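RavA (Legionella pneumophila str. Paris, PDB 6WO6) is a Legionella effector of unestablished biochemical activity that probably acts inside the infected host cell. Local coordinates at residues M105-E110 and S148-N153; R137-T142 and H169-R174; Y85-R90 and E114-F119; R179-D184 and S205-I210. The protein carries 2 engineered substitutions. All blocks are in the same frame, centred on the assembly; numbering follows the deposited sequence.

Contact 1 of 4, residues M105-E110 and S148-N153; sequences MILEKE and SRVSQN
Where helix 102-107 runs out and E108 leaves helical backbone angles, L107 comes up against helix 147-157, its CA 6.0 Å from that of V150. The side chain of L107 does most of the reaching. Its CD2 meets CG2 of V150 at 3.6 Å, the two side chains crossing at about a right angle, and the same methyl lies 3.5 Å from CG of R149, so it touches both the branched valine and the aliphatic root of the arginine. I106 turns its CB toward the other helix and slides past N153 in the opposite direction, CG2 of I106 to CB of N153 being 4.2 Å. The amide of N153 reaches the end of helix 102-107: ND2 donates to O of I106 at 3.0 Å, with a bent N-H...O angle of 146°. The oxygen lies almost in the amide plane of N153, whereas ND2 stands tilted 34° from the carbonyl plane of I106. At the exposed margin K109 adds CE near the same amide. Dispersion around L107 therefore does most of the holding, while the one hydrogen bond across the contact gives a backbone carbonyl at the helix end a side-chain donor.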
loop_
_atom_site.group_PDB
_atom_site.type_symbol
_atom_site.label_atom_id
_atom_site.label_comp_id
_atom_site.label_asym_id
_atom_site.label_seq_id
_atom_site.Cartn_x
_atom_site.Cartn_y
_atom_site.Cartn_z
ATOM N N MET A 105 -0.872 -18.005 -3.515
ATOM C CA MET A 105 -0.907 -18.456 -4.902
ATOM C C MET A 105 0.409 -18.168 -5.612
ATOM O O MET A 105 0.872 -18.973 -6.429
ATOM C CB MET A 105 -2.079 -17.792 -5.626
ATOM C CG MET A 105 -1.931 -17.701 -7.131
ATOM S SD MET A 105 -3.436 -17.101 -7.920
ATOM C CE MET A 105 -4.038 -15.955 -6.680
ATOM N N ILE A 106 1.040 -17.032 -5.303
ATOM C CA ILE A 106 2.311 -16.719 -5.953
ATOM C C ILE A 106 3.436 -17.607 -5.421
ATOM O O ILE A 106 4.350 -17.977 -6.169
ATOM C CB ILE A 106 2.626 -15.219 -5.794
ATOM C CG1 ILE A 106 1.544 -14.394 -6.495
ATOM C CG2 ILE A 106 4.013 -14.883 -6.332
ATOM C CD1 ILE A 106 1.998 -13.033 -6.952
ATOM N N LEU A 107 3.381 -17.984 -4.142
ATOM C CA LEU A 107 4.439 -18.792 -3.543
ATOM C C LEU A 107 4.263 -20.277 -3.820
ATOM O O LEU A 107 5.256 -20.993 -3.983
ATOM C CB LEU A 107 4.491 -18.561 -2.032
ATOM C CG LEU A 107 4.940 -17.184 -1.555
ATOM C CD1 LEU A 107 4.876 -17.095 -0.040
ATOM C CD2 LEU A 107 6.339 -16.887 -2.059
ATOM N N GLU A 108 3.020 -20.757 -3.873
ATOM C CA GLU A 108 2.705 -22.157 -4.161
ATOM C C GLU A 108 3.077 -22.571 -5.576
ATOM O O GLU A 108 2.712 -23.686 -5.982
ATOM C CB GLU A 108 1.217 -22.419 -3.921
ATOM C CG GLU A 108 0.807 -22.409 -2.456
ATOM C CD GLU A 108 -0.690 -22.248 -2.274
ATOM O OE1 GLU A 108 -1.399 -22.063 -3.287
ATOM O OE2 GLU A 108 -1.158 -22.301 -1.117
ATOM N N LYS A 109 3.779 -21.700 -6.303
ATOM C CA LYS A 109 4.222 -21.962 -7.670
ATOM C C LYS A 109 3.044 -22.270 -8.589
ATOM O O LYS A 109 3.166 -23.037 -9.548
ATOM C CB LYS A 109 5.263 -23.085 -7.710
ATOM C CG LYS A 109 6.280 -23.018 -6.570
ATOM C CD LYS A 109 7.711 -23.146 -7.065
ATOM C CE LYS A 109 8.252 -21.814 -7.558
ATOM N NZ LYS A 109 9.664 -21.932 -8.021
ATOM N N GLU A 110 1.888 -21.671 -8.293
ATOM C CA GLU A 110 0.759 -21.673 -9.214
ATOM C C GLU A 110 1.043 -20.863 -10.468
ATOM O O GLU A 110 0.218 -20.862 -11.388
ATOM C CB GLU A 110 -0.482 -21.122 -8.513
ATOM C CG GLU A 110 -1.669 -22.066 -8.479
ATOM C CD GLU A 110 -2.435 -21.974 -7.170
ATOM O OE1 GLU A 110 -2.035 -22.652 -6.200
ATOM O OE2 GLU A 110 -3.426 -21.215 -7.103
ATOM N N SER A 148 10.211 -11.164 0.971
ATOM C CA SER A 148 11.282 -11.202 -0.016
ATOM C C SER A 148 11.204 -12.423 -0.924
ATOM O O SER A 148 11.807 -12.412 -2.003
ATOM C CB SER A 148 12.645 -11.162 0.678
ATOM O OG SER A 148 12.794 -12.248 1.573
ATOM N N ARG A 149 10.478 -13.469 -0.524
ATOM C CA ARG A 149 10.352 -14.626 -1.403
ATOM C C ARG A 149 9.342 -14.356 -2.512
ATOM O O ARG A 149 9.643 -14.561 -3.695
ATOM C CB ARG A 149 9.962 -15.867 -0.595
ATOM C CG ARG A 149 9.782 -17.122 -1.437
ATOM C CD ARG A 149 10.455 -18.335 -0.813
ATOM N NE ARG A 149 11.815 -18.521 -1.315
ATOM C CZ ARG A 149 12.110 -19.113 -2.469
ATOM N NH1 ARG A 149 13.374 -19.240 -2.850
ATOM N NH2 ARG A 149 11.140 -19.575 -3.249
ATOM N N VAL A 150 8.142 -13.889 -2.137
ATOM C CA VAL A 150 7.154 -13.415 -3.108
ATOM C C VAL A 150 7.841 -12.566 -4.164
ATOM O O VAL A 150 7.844 -12.901 -5.354
ATOM C CB VAL A 150 6.032 -12.624 -2.407
ATOM C CG1 VAL A 150 5.124 -11.950 -3.426
ATOM C CG2 VAL A 150 5.219 -13.520 -1.494
ATOM N N SER A 151 8.468 -11.473 -3.718
ATOM C CA SER A 151 9.171 -10.566 -4.621
ATOM C C SER A 151 10.090 -11.328 -5.569
ATOM O O SER A 151 10.045 -11.125 -6.789
ATOM C CB SER A 151 9.964 -9.536 -3.810
ATOM O OG SER A 151 10.390 -8.457 -4.625
ATOM N N GLN A 152 10.904 -12.244 -5.029
ATOM C CA GLN A 152 11.848 -12.967 -5.877
ATOM C C GLN A 152 11.126 -13.693 -7.005
ATOM O O GLN A 152 11.533 -13.598 -8.169
ATOM C CB GLN A 152 12.670 -13.957 -5.050
ATOM C CG GLN A 152 13.727 -14.679 -5.874
ATOM C CD GLN A 152 14.328 -15.873 -5.156
ATOM O OE1 GLN A 152 14.242 -17.006 -5.635
ATOM N NE2 GLN A 152 14.951 -15.624 -4.009
ATOM N N ASN A 153 10.035 -14.395 -6.682
ATOM C CA ASN A 153 9.260 -15.069 -7.718
ATOM C C ASN A 153 8.847 -14.086 -8.806
ATOM O O ASN A 153 9.028 -14.352 -10.001
ATOM C CB ASN A 153 8.036 -15.751 -7.101
ATOM C CG ASN A 153 8.373 -17.081 -6.447
ATOM O OD1 ASN A 153 9.537 -17.383 -6.189
ATOM N ND2 ASN A 153 7.348 -17.884 -6.176
#

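Contact 2 of 4, residues R137-T142 and H169-R174; sequences RLAETT and HAFAVR
F171 lays the CD1-CE1-CZ side of its ring along the end of helix 131-141, meeting A139 and, just past the helix, T142. CE1 of F171 lies 3.6 Å from O of L138, which sits at the ring edge near its plane. T142 also comes to that edge, its OG1 in the ring plane and 3.9 Å from CZ of F171, with the two side chains at about a right angle. The hydroxyl is already engaged: OG1 of T142 donates to O of L138 at 2.6 Å, while the backbone N of T142 reaches the same oxygen from the opposite face of its plane. Beside the ring, the small side chains of A139 and A170 let the backbones draw close, CB to CB 3.8 Å, and the axes of the short segments approach to 8.7 Å at a crossing angle of -36°. R174 supplies the polar grip. With CG anti to the backbone N and a bend at chi2 of 85°, its chain carries NH2 to O of A139, 2.7 Å away; the oxygen lies in the guanidinium plane and the donor in the carbonyl plane. NH1 of R174 forms a salt bridge with E178. Helix 102-107 packs on L138 through P102 and I106, helix 147-157 brings R147 and V150 against F171, and L206 rests on E140 and V173 in this all-helical region.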
loop_
_atom_site.group_PDB
_atom_site.type_symbol
_atom_site.label_atom_id
_atom_site.label_comp_id
_atom_site.label_asym_id
_atom_site.label_seq_id
_atom_site.Cartn_x
_atom_site.Cartn_y
_atom_site.Cartn_z
ATOM N N ARG A 137 -2.193 -4.769 -3.081
ATOM C CA ARG A 137 -2.833 -5.935 -2.479
ATOM C C ARG A 137 -1.800 -6.895 -1.900
ATOM O O ARG A 137 -1.969 -7.414 -0.786
ATOM C CB ARG A 137 -3.703 -6.646 -3.515
ATOM C CG ARG A 137 -4.599 -7.719 -2.932
ATOM C CD ARG A 137 -5.891 -7.125 -2.396
ATOM N NE ARG A 137 -6.618 -8.065 -1.548
ATOM C CZ ARG A 137 -7.320 -9.099 -2.005
ATOM N NH1 ARG A 137 -7.388 -9.338 -3.309
ATOM N NH2 ARG A 137 -7.948 -9.900 -1.155
ATOM N N LEU A 138 -0.717 -7.140 -2.643
ATOM C CA LEU A 138 0.324 -8.041 -2.159
ATOM C C LEU A 138 1.011 -7.475 -0.924
ATOM O O LEU A 138 1.294 -8.214 0.025
ATOM C CB LEU A 138 1.342 -8.316 -3.266
ATOM C CG LEU A 138 0.850 -9.119 -4.473
ATOM C CD1 LEU A 138 1.985 -9.370 -5.455
ATOM C CD2 LEU A 138 0.219 -10.434 -4.028
ATOM N N ALA A 139 1.282 -6.166 -0.911
ATOM C CA ALA A 139 1.854 -5.554 0.282
ATOM C C ALA A 139 0.902 -5.652 1.466
ATOM O O ALA A 139 1.348 -5.778 2.612
ATOM C CB ALA A 139 2.215 -4.095 0.007
ATOM N N GLU A 140 -0.407 -5.614 1.209
ATOM C CA GLU A 140 -1.370 -5.676 2.301
ATOM C C GLU A 140 -1.472 -7.079 2.887
ATOM O O GLU A 140 -1.589 -7.235 4.108
ATOM C CB GLU A 140 -2.740 -5.197 1.823
ATOM C CG GLU A 140 -2.831 -3.695 1.610
ATOM C CD GLU A 140 -4.188 -3.256 1.088
ATOM O OE1 GLU A 140 -4.924 -4.107 0.545
ATOM O OE2 GLU A 140 -4.519 -2.058 1.226
ATOM N N THR A 141 -1.434 -8.115 2.045
ATOM C CA THR A 141 -1.733 -9.460 2.536
ATOM C C THR A 141 -0.508 -10.335 2.785
ATOM O O THR A 141 -0.625 -11.335 3.501
ATOM C CB THR A 141 -2.669 -10.189 1.562
ATOM O OG1 THR A 141 -1.959 -10.513 0.361
ATOM C CG2 THR A 141 -3.868 -9.315 1.221
ATOM N N THR A 142 0.653 -9.999 2.231
ATOM C CA THR A 142 1.818 -10.877 2.366
ATOM C C THR A 142 2.442 -10.732 3.751
ATOM O O THR A 142 2.722 -9.609 4.183
ATOM C CB THR A 142 2.869 -10.555 1.309
ATOM O OG1 THR A 142 2.275 -10.607 0.006
ATOM C CG2 THR A 142 4.022 -11.544 1.388
ATOM N N HIS A 169 8.404 -1.523 -4.616
ATOM C CA HIS A 169 8.123 -0.239 -3.980
ATOM C C HIS A 169 7.094 -0.380 -2.861
ATOM O O HIS A 169 7.273 0.159 -1.758
ATOM C CB HIS A 169 7.642 0.760 -5.031
ATOM C CG HIS A 169 8.698 1.160 -6.012
ATOM N ND1 HIS A 169 8.404 1.785 -7.205
ATOM C CD2 HIS A 169 10.046 1.034 -5.976
ATOM C CE1 HIS A 169 9.525 2.021 -7.864
ATOM N NE2 HIS A 169 10.536 1.576 -7.139
ATOM N N ALA A 170 5.998 -1.095 -3.132
ATOM C CA ALA A 170 4.958 -1.265 -2.122
ATOM C C ALA A 170 5.475 -2.049 -0.923
ATOM O O ALA A 170 5.154 -1.717 0.228
ATOM C CB ALA A 170 3.736 -1.956 -2.729
ATOM N N PHE A 171 6.277 -3.091 -1.168
ATOM C CA PHE A 171 6.877 -3.831 -0.063
ATOM C C PHE A 171 7.769 -2.934 0.785
ATOM O O PHE A 171 7.750 -3.016 2.019
ATOM C CB PHE A 171 7.671 -5.024 -0.596
ATOM C CG PHE A 171 6.835 -6.240 -0.868
ATOM C CD1 PHE A 171 5.617 -6.413 -0.234
ATOM C CD2 PHE A 171 7.271 -7.213 -1.753
ATOM C CE1 PHE A 171 4.844 -7.536 -0.480
ATOM C CE2 PHE A 171 6.504 -8.338 -2.004
ATOM C CZ PHE A 171 5.288 -8.498 -1.367
ATOM N N ALA A 172 8.559 -2.068 0.139
ATOM C CA ALA A 172 9.419 -1.155 0.888
ATOM C C ALA A 172 8.599 -0.205 1.752
ATOM O O ALA A 172 8.937 0.037 2.920
ATOM C CB ALA A 172 10.312 -0.367 -0.072
ATOM N N VAL A 173 7.523 0.351 1.191
ATOM C CA VAL A 173 6.699 1.284 1.956
ATOM C C VAL A 173 6.065 0.583 3.154
ATOM O O VAL A 173 6.037 1.128 4.266
ATOM C CB VAL A 173 5.644 1.939 1.047
ATOM C CG1 VAL A 173 4.588 2.648 1.881
ATOM C CG2 VAL A 173 6.311 2.922 0.104
ATOM N N ARG A 174 5.566 -0.640 2.956
ATOM C CA ARG A 174 4.985 -1.386 4.072
ATOM C C ARG A 174 6.027 -1.668 5.151
ATOM O O ARG A 174 5.770 -1.485 6.350
ATOM C CB ARG A 174 4.368 -2.689 3.566
ATOM C CG ARG A 174 3.779 -3.567 4.660
ATOM C CD ARG A 174 2.352 -3.165 4.995
ATOM N NE ARG A 174 1.908 -3.740 6.261
ATOM C CZ ARG A 174 1.426 -4.973 6.402
ATOM N NH1 ARG A 174 1.047 -5.404 7.598
ATOM N NH2 ARG A 174 1.323 -5.775 5.353
#

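Contact 3 of 4, residues Y85-R90 and E114-F119; sequences YQVKKR and ELFNNF
V87 presents its two methyls to different partners on the 114-119 segment. CG1, anti to the backbone N at chi1 172°, points to the ring of F116 and lies 3.7 Å from CE2; it comes in obliquely, and the two side chains run past each other in opposite directions. CG2, anti to the carbonyl carbon, goes instead to L115, 3.8 Å from its CG, and also meets CB of F119 at 3.9 Å. The valine is thus held in a fork made by L115, F116 and F119. V87 and L115 pass in opposite directions as well.

One turn further along helix 77-92, R90 reaches out as an extended chain. Its CB stands at the edge of the F116 ring, near the ring plane and 4.4 Å from CZ, while its NH1 passes CD2 of L115 at 3.8 Å in an oblique approach. CB of Q86 adds a looser touch on the same leucine methyl, 4.3 Å away. Beyond the two segments, F111 stacks on the ring of F116, and L122 of helix 120-127 closes on V87; L42 and S46 of helix 38-51 meet F119.

No hydrogen bond joins the two segments. Their hold is dispersion and exclusion of water around V87. R90, partly exposed, sets its charged end against a leucine methyl, but its NH1 is also close to O of E110, and its charge is probably not left facing hydrocarbon alone.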
loop_
_atom_site.group_PDB
_atom_site.type_symbol
_atom_site.label_atom_id
_atom_site.label_comp_id
_atom_site.label_asym_id
_atom_site.label_seq_id
_atom_site.Cartn_x
_atom_site.Cartn_y
_atom_site.Cartn_z
ATOM N N TYR A 85 -6.724 -18.100 -21.248
ATOM C CA TYR A 85 -7.686 -17.914 -20.166
ATOM C C TYR A 85 -7.049 -18.207 -18.816
ATOM O O TYR A 85 -7.321 -17.512 -17.834
ATOM C CB TYR A 85 -8.917 -18.798 -20.369
ATOM C CG TYR A 85 -9.785 -18.895 -19.128
ATOM C CD1 TYR A 85 -10.689 -17.890 -18.808
ATOM C CD2 TYR A 85 -9.690 -19.984 -18.269
ATOM C CE1 TYR A 85 -11.477 -17.967 -17.671
ATOM C CE2 TYR A 85 -10.472 -20.070 -17.130
ATOM C CZ TYR A 85 -11.365 -19.059 -16.836
ATOM O OH TYR A 85 -12.147 -19.142 -15.705
ATOM N N GLN A 86 -6.212 -19.246 -18.745
ATOM C CA GLN A 86 -5.534 -19.572 -17.494
ATOM C C GLN A 86 -4.656 -18.418 -17.033
ATOM O O GLN A 86 -4.685 -18.029 -15.858
ATOM C CB GLN A 86 -4.703 -20.844 -17.668
ATOM C CG GLN A 86 -5.518 -22.124 -17.698
ATOM C CD GLN A 86 -6.061 -22.493 -16.335
ATOM O OE1 GLN A 86 -5.354 -23.070 -15.509
ATOM N NE2 GLN A 86 -7.322 -22.158 -16.090
ATOM N N VAL A 87 -3.867 -17.860 -17.953
ATOM C CA VAL A 87 -3.004 -16.728 -17.612
ATOM C C VAL A 87 -3.828 -15.580 -17.041
ATOM O O VAL A 87 -3.547 -15.070 -15.944
ATOM C CB VAL A 87 -2.194 -16.279 -18.842
ATOM C CG1 VAL A 87 -1.452 -14.983 -18.542
ATOM C CG2 VAL A 87 -1.223 -17.369 -19.263
ATOM N N LYS A 88 -4.866 -15.160 -17.771
ATOM C CA LYS A 88 -5.634 -14.001 -17.323
ATOM C C LYS A 88 -6.376 -14.286 -16.020
ATOM O O LYS A 88 -6.445 -13.420 -15.140
ATOM C CB LYS A 88 -6.611 -13.547 -18.406
ATOM C CG LYS A 88 -7.507 -12.398 -17.956
ATOM C CD LYS A 88 -7.792 -11.411 -19.077
ATOM C CE LYS A 88 -8.780 -10.341 -18.623
ATOM N NZ LYS A 88 -9.082 -9.361 -19.704
ATOM N N LYS A 89 -6.932 -15.491 -15.871
ATOM C CA LYS A 89 -7.669 -15.827 -14.658
ATOM C C LYS A 89 -6.750 -15.817 -13.444
ATOM O O LYS A 89 -7.087 -15.243 -12.400
ATOM C CB LYS A 89 -8.340 -17.194 -14.820
ATOM C CG LYS A 89 -9.129 -17.660 -13.607
ATOM C CD LYS A 89 -10.292 -16.724 -13.324
ATOM C CE LYS A 89 -10.303 -16.273 -11.871
ATOM N NZ LYS A 89 -11.157 -15.067 -11.675
ATOM N N ARG A 90 -5.572 -16.436 -13.566
ATOM C CA ARG A 90 -4.658 -16.494 -12.432
ATOM C C ARG A 90 -4.092 -15.123 -12.088
ATOM O O ARG A 90 -3.822 -14.849 -10.914
ATOM C CB ARG A 90 -3.530 -17.484 -12.715
ATOM C CG ARG A 90 -3.999 -18.923 -12.803
ATOM C CD ARG A 90 -2.849 -19.870 -13.072
ATOM N NE ARG A 90 -3.325 -21.231 -13.297
ATOM C CZ ARG A 90 -2.534 -22.266 -13.550
ATOM N NH1 ARG A 90 -1.220 -22.100 -13.609
ATOM N NH2 ARG A 90 -3.057 -23.471 -13.742
ATOM N N GLU A 114 6.755 -21.874 -17.812
ATOM C CA GLU A 114 6.572 -21.894 -19.259
ATOM C C GLU A 114 5.211 -21.353 -19.680
ATOM O O GLU A 114 5.081 -20.829 -20.790
ATOM C CB GLU A 114 6.778 -23.310 -19.808
ATOM C CG GLU A 114 5.684 -24.303 -19.461
ATOM C CD GLU A 114 5.852 -25.625 -20.184
ATOM O OE1 GLU A 114 6.823 -25.759 -20.959
ATOM O OE2 GLU A 114 5.011 -26.526 -19.981
ATOM N N LEU A 115 4.192 -21.458 -18.824
ATOM C CA LEU A 115 2.901 -20.861 -19.154
ATOM C C LEU A 115 3.019 -19.346 -19.276
ATOM O O LEU A 115 2.527 -18.748 -20.241
ATOM C CB LEU A 115 1.853 -21.237 -18.104
ATOM C CG LEU A 115 0.478 -20.589 -18.287
ATOM C CD1 LEU A 115 -0.109 -20.962 -19.637
ATOM C CD2 LEU A 115 -0.471 -20.974 -17.163
ATOM N N PHE A 116 3.678 -18.708 -18.307
ATOM C CA PHE A 116 3.912 -17.270 -18.346
ATOM C C PHE A 116 5.162 -16.895 -19.132
ATOM O O PHE A 116 5.484 -15.706 -19.225
ATOM C CB PHE A 116 3.996 -16.714 -16.920
ATOM C CG PHE A 116 2.675 -16.691 -16.205
ATOM C CD1 PHE A 116 2.202 -17.822 -15.563
ATOM C CD2 PHE A 116 1.900 -15.544 -16.186
ATOM C CE1 PHE A 116 0.984 -17.808 -14.912
ATOM C CE2 PHE A 116 0.682 -15.525 -15.535
ATOM C CZ PHE A 116 0.225 -16.659 -14.898
ATOM N N ASN A 117 5.872 -17.873 -19.690
ATOM C CA ASN A 117 6.967 -17.609 -20.612
ATOM C C ASN A 117 6.491 -17.591 -22.060
ATOM O O ASN A 117 6.934 -16.749 -22.850
ATOM C CB ASN A 117 8.068 -18.658 -20.431
ATOM C CG ASN A 117 9.296 -18.370 -21.274
ATOM O OD1 ASN A 117 9.655 -17.214 -21.496
ATOM N ND2 ASN A 117 9.946 -19.428 -21.749
ATOM N N ASN A 118 5.589 -18.508 -22.418
ATOM C CA ASN A 118 5.000 -18.498 -23.752
ATOM C C ASN A 118 4.040 -17.327 -23.918
ATOM O O ASN A 118 4.043 -16.654 -24.956
ATOM C CB ASN A 118 4.277 -19.820 -24.018
ATOM C CG ASN A 118 5.222 -21.006 -24.056
ATOM O OD1 ASN A 118 6.310 -20.931 -24.626
ATOM N ND2 ASN A 118 4.808 -22.112 -23.445
ATOM N N PHE A 119 3.213 -17.070 -22.907
ATOM C CA PHE A 119 2.233 -15.986 -22.929
ATOM C C PHE A 119 2.708 -14.781 -22.132
ATOM O O PHE A 119 1.927 -14.158 -21.405
ATOM C CB PHE A 119 0.889 -16.479 -22.400
ATOM C CG PHE A 119 0.249 -17.539 -23.252
ATOM C CD1 PHE A 119 0.573 -18.875 -23.081
ATOM C CD2 PHE A 119 -0.686 -17.199 -24.217
ATOM C CE1 PHE A 119 -0.017 -19.853 -23.862
ATOM C CE2 PHE A 119 -1.284 -18.174 -25.001
ATOM C CZ PHE A 119 -0.948 -19.502 -24.823
#

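Contact 4 of 4, residues R179-D184 and S205-I210; sequences RLLLGD and SLFNVI
L181 points across to F207 and I210, joining the C-terminal end of helix 162-181 to a 3-10 segment, 205-210, in an all-helical fold. Its side chain starts with CB directed toward that segment. CG follows anti to the backbone N, chi1 -171°, which carries the branch toward I210 and F207. CG then divides: of its two methyls, CD2 makes the crossing contacts. It lies 4.0 Å from CG2 of I210 and 4.1 Å from CE1 of F207, where it comes to the edge of the ring, near its plane. Both partners cross L181 at about a right angle, and the one methyl meets an aliphatic branch and a ring edge.

L182, the first residue past the helix, works from the next position. Its two methyls separate their targets, and CD2 is the one that meets CG2 of I210, at 4.1 Å. I210 therefore offers the same branch to both leucines: with chi1 72° putting CG1 between N and the carbonyl carbon, CG2 of I210 faces them.

Helices also pack here: I217 of helix 214-224 touches L181, L182 and I210, F189 and F190 pack on L181, and F240 stacks on F207. At the outer margin CD1 of L182 ends 4.5 Å from CG2 of V209.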
loop_
_atom_site.group_PDB
_atom_site.type_symbol
_atom_site.label_atom_id
_atom_site.label_comp_id
_atom_site.label_asym_id
_atom_site.label_seq_id
_atom_site.Cartn_x
_atom_site.Cartn_y
_atom_site.Cartn_z
ATOM N N ARG A 179 8.413 -0.859 10.575
ATOM C CA ARG A 179 9.601 -0.818 11.422
ATOM C C ARG A 179 9.946 0.591 11.895
ATOM O O ARG A 179 10.499 0.751 12.990
ATOM C CB ARG A 179 10.795 -1.425 10.681
ATOM N N LEU A 180 9.634 1.620 11.106
ATOM C CA LEU A 180 10.064 2.977 11.412
ATOM C C LEU A 180 8.924 3.866 11.894
ATOM O O LEU A 180 8.982 4.381 13.014
ATOM C CB LEU A 180 10.743 3.597 10.185
ATOM C CG LEU A 180 11.996 2.876 9.689
ATOM C CD1 LEU A 180 12.740 3.729 8.668
ATOM C CD2 LEU A 180 12.898 2.499 10.858
ATOM N N LEU A 181 7.884 4.062 11.078
ATOM C CA LEU A 181 6.834 5.013 11.436
ATOM C C LEU A 181 6.121 4.602 12.719
ATOM O O LEU A 181 5.841 5.445 13.579
ATOM C CB LEU A 181 5.833 5.153 10.291
ATOM C CG LEU A 181 4.805 6.274 10.458
ATOM C CD1 LEU A 181 5.503 7.598 10.722
ATOM C CD2 LEU A 181 3.912 6.374 9.231
ATOM N N LEU A 182 5.821 3.316 12.868
ATOM C CA LEU A 182 5.160 2.808 14.063
ATOM C C LEU A 182 6.142 2.402 15.154
ATOM O O LEU A 182 5.734 1.760 16.126
ATOM C CB LEU A 182 4.264 1.621 13.705
ATOM C CG LEU A 182 3.007 1.943 12.895
ATOM C CD1 LEU A 182 2.331 0.670 12.417
ATOM C CD2 LEU A 182 2.048 2.782 13.725
ATOM N N GLY A 183 7.419 2.763 15.022
ATOM C CA GLY A 183 8.432 2.406 15.988
ATOM C C GLY A 183 8.768 3.541 16.940
ATOM O O GLY A 183 8.067 4.552 17.033
ATOM N N ASP A 184 9.874 3.359 17.663
ATOM C CA ASP A 184 10.344 4.353 18.620
ATOM C C ASP A 184 11.045 5.536 17.964
ATOM O O ASP A 184 11.245 6.559 18.629
ATOM C CB ASP A 184 11.288 3.705 19.637
ATOM C CG ASP A 184 10.564 2.792 20.609
ATOM O OD1 ASP A 184 9.388 3.072 20.926
ATOM O OD2 ASP A 184 11.172 1.798 21.061
ATOM N N SER A 205 -2.799 3.992 0.506
ATOM C CA SER A 205 -3.699 3.153 1.294
ATOM C C SER A 205 -2.951 2.386 2.376
ATOM O O SER A 205 -3.533 2.055 3.416
ATOM C CB SER A 205 -4.447 2.178 0.388
ATOM O OG SER A 205 -5.059 2.853 -0.694
ATOM N N LEU A 206 -1.664 2.104 2.156
ATOM C CA LEU A 206 -0.864 1.401 3.151
ATOM C C LEU A 206 -0.746 2.170 4.460
ATOM O O LEU A 206 -0.446 1.564 5.496
ATOM C CB LEU A 206 0.533 1.113 2.598
ATOM C CG LEU A 206 0.611 0.071 1.488
ATOM C CD1 LEU A 206 2.060 -0.196 1.114
ATOM C CD2 LEU A 206 -0.082 -1.205 1.930
ATOM N N PHE A 207 -0.967 3.483 4.447
ATOM C CA PHE A 207 -0.912 4.234 5.695
ATOM C C PHE A 207 -2.186 4.094 6.519
ATOM O O PHE A 207 -2.208 4.534 7.675
ATOM C CB PHE A 207 -0.608 5.706 5.402
ATOM C CG PHE A 207 0.776 5.929 4.864
ATOM C CD1 PHE A 207 1.839 6.159 5.722
ATOM C CD2 PHE A 207 1.023 5.876 3.501
ATOM C CE1 PHE A 207 3.119 6.346 5.228
ATOM C CE2 PHE A 207 2.301 6.067 3.001
ATOM C CZ PHE A 207 3.349 6.300 3.864
ATOM N N ASN A 208 -3.227 3.456 5.973
ATOM C CA ASN A 208 -4.440 3.195 6.742
ATOM C C ASN A 208 -4.168 2.374 7.996
ATOM O O ASN A 208 -5.029 2.310 8.881
ATOM C CB ASN A 208 -5.471 2.477 5.868
ATOM C CG ASN A 208 -6.054 3.375 4.791
ATOM O OD1 ASN A 208 -5.745 4.565 4.723
ATOM N ND2 ASN A 208 -6.899 2.803 3.938
ATOM N N VAL A 209 -2.993 1.748 8.094
ATOM C CA VAL A 209 -2.663 0.968 9.279
ATOM C C VAL A 209 -2.419 1.874 10.483
ATOM O O VAL A 209 -2.600 1.448 11.630
ATOM C CB VAL A 209 -1.451 0.058 8.990
ATOM C CG1 VAL A 209 -0.209 0.886 8.690
ATOM C CG2 VAL A 209 -1.199 -0.897 10.144
ATOM N N ILE A 210 -2.025 3.135 10.261
ATOM C CA ILE A 210 -1.739 4.020 11.391
ATOM C C ILE A 210 -2.986 4.678 11.954
ATOM O O ILE A 210 -2.875 5.492 12.881
ATOM C CB ILE A 210 -0.735 5.136 11.034
ATOM C CG1 ILE A 210 -1.384 6.183 10.127
ATOM C CG2 ILE A 210 0.523 4.555 10.405
ATOM C CD1 ILE A 210 -0.457 7.307 9.725
#

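From the N terminus, contact 3 opens first, on helix 77-92, and closes at 114-119. Contact 1 opens inside that loop, at 105-110, and closes beyond it at 148-153, so the two cross. Contact 2 opens at 137-142, before contact 1 has closed, and ends at 169-174, making a second crossing. Contact 4 comes in series after these, leaving helix 162-181 near its end and closing a short loop at 205-210. Contacts 1 and 2 touch where V150 packs on T142, contacts 1 and 3 at E110 and R90; contacts 2 and 4 share helix 162-181 and meet at L206. The overlapping closures of 3, 1 and 2 tie helix 77-92 stepwise to helix 162-181; contact 4 adds 205-210 in series.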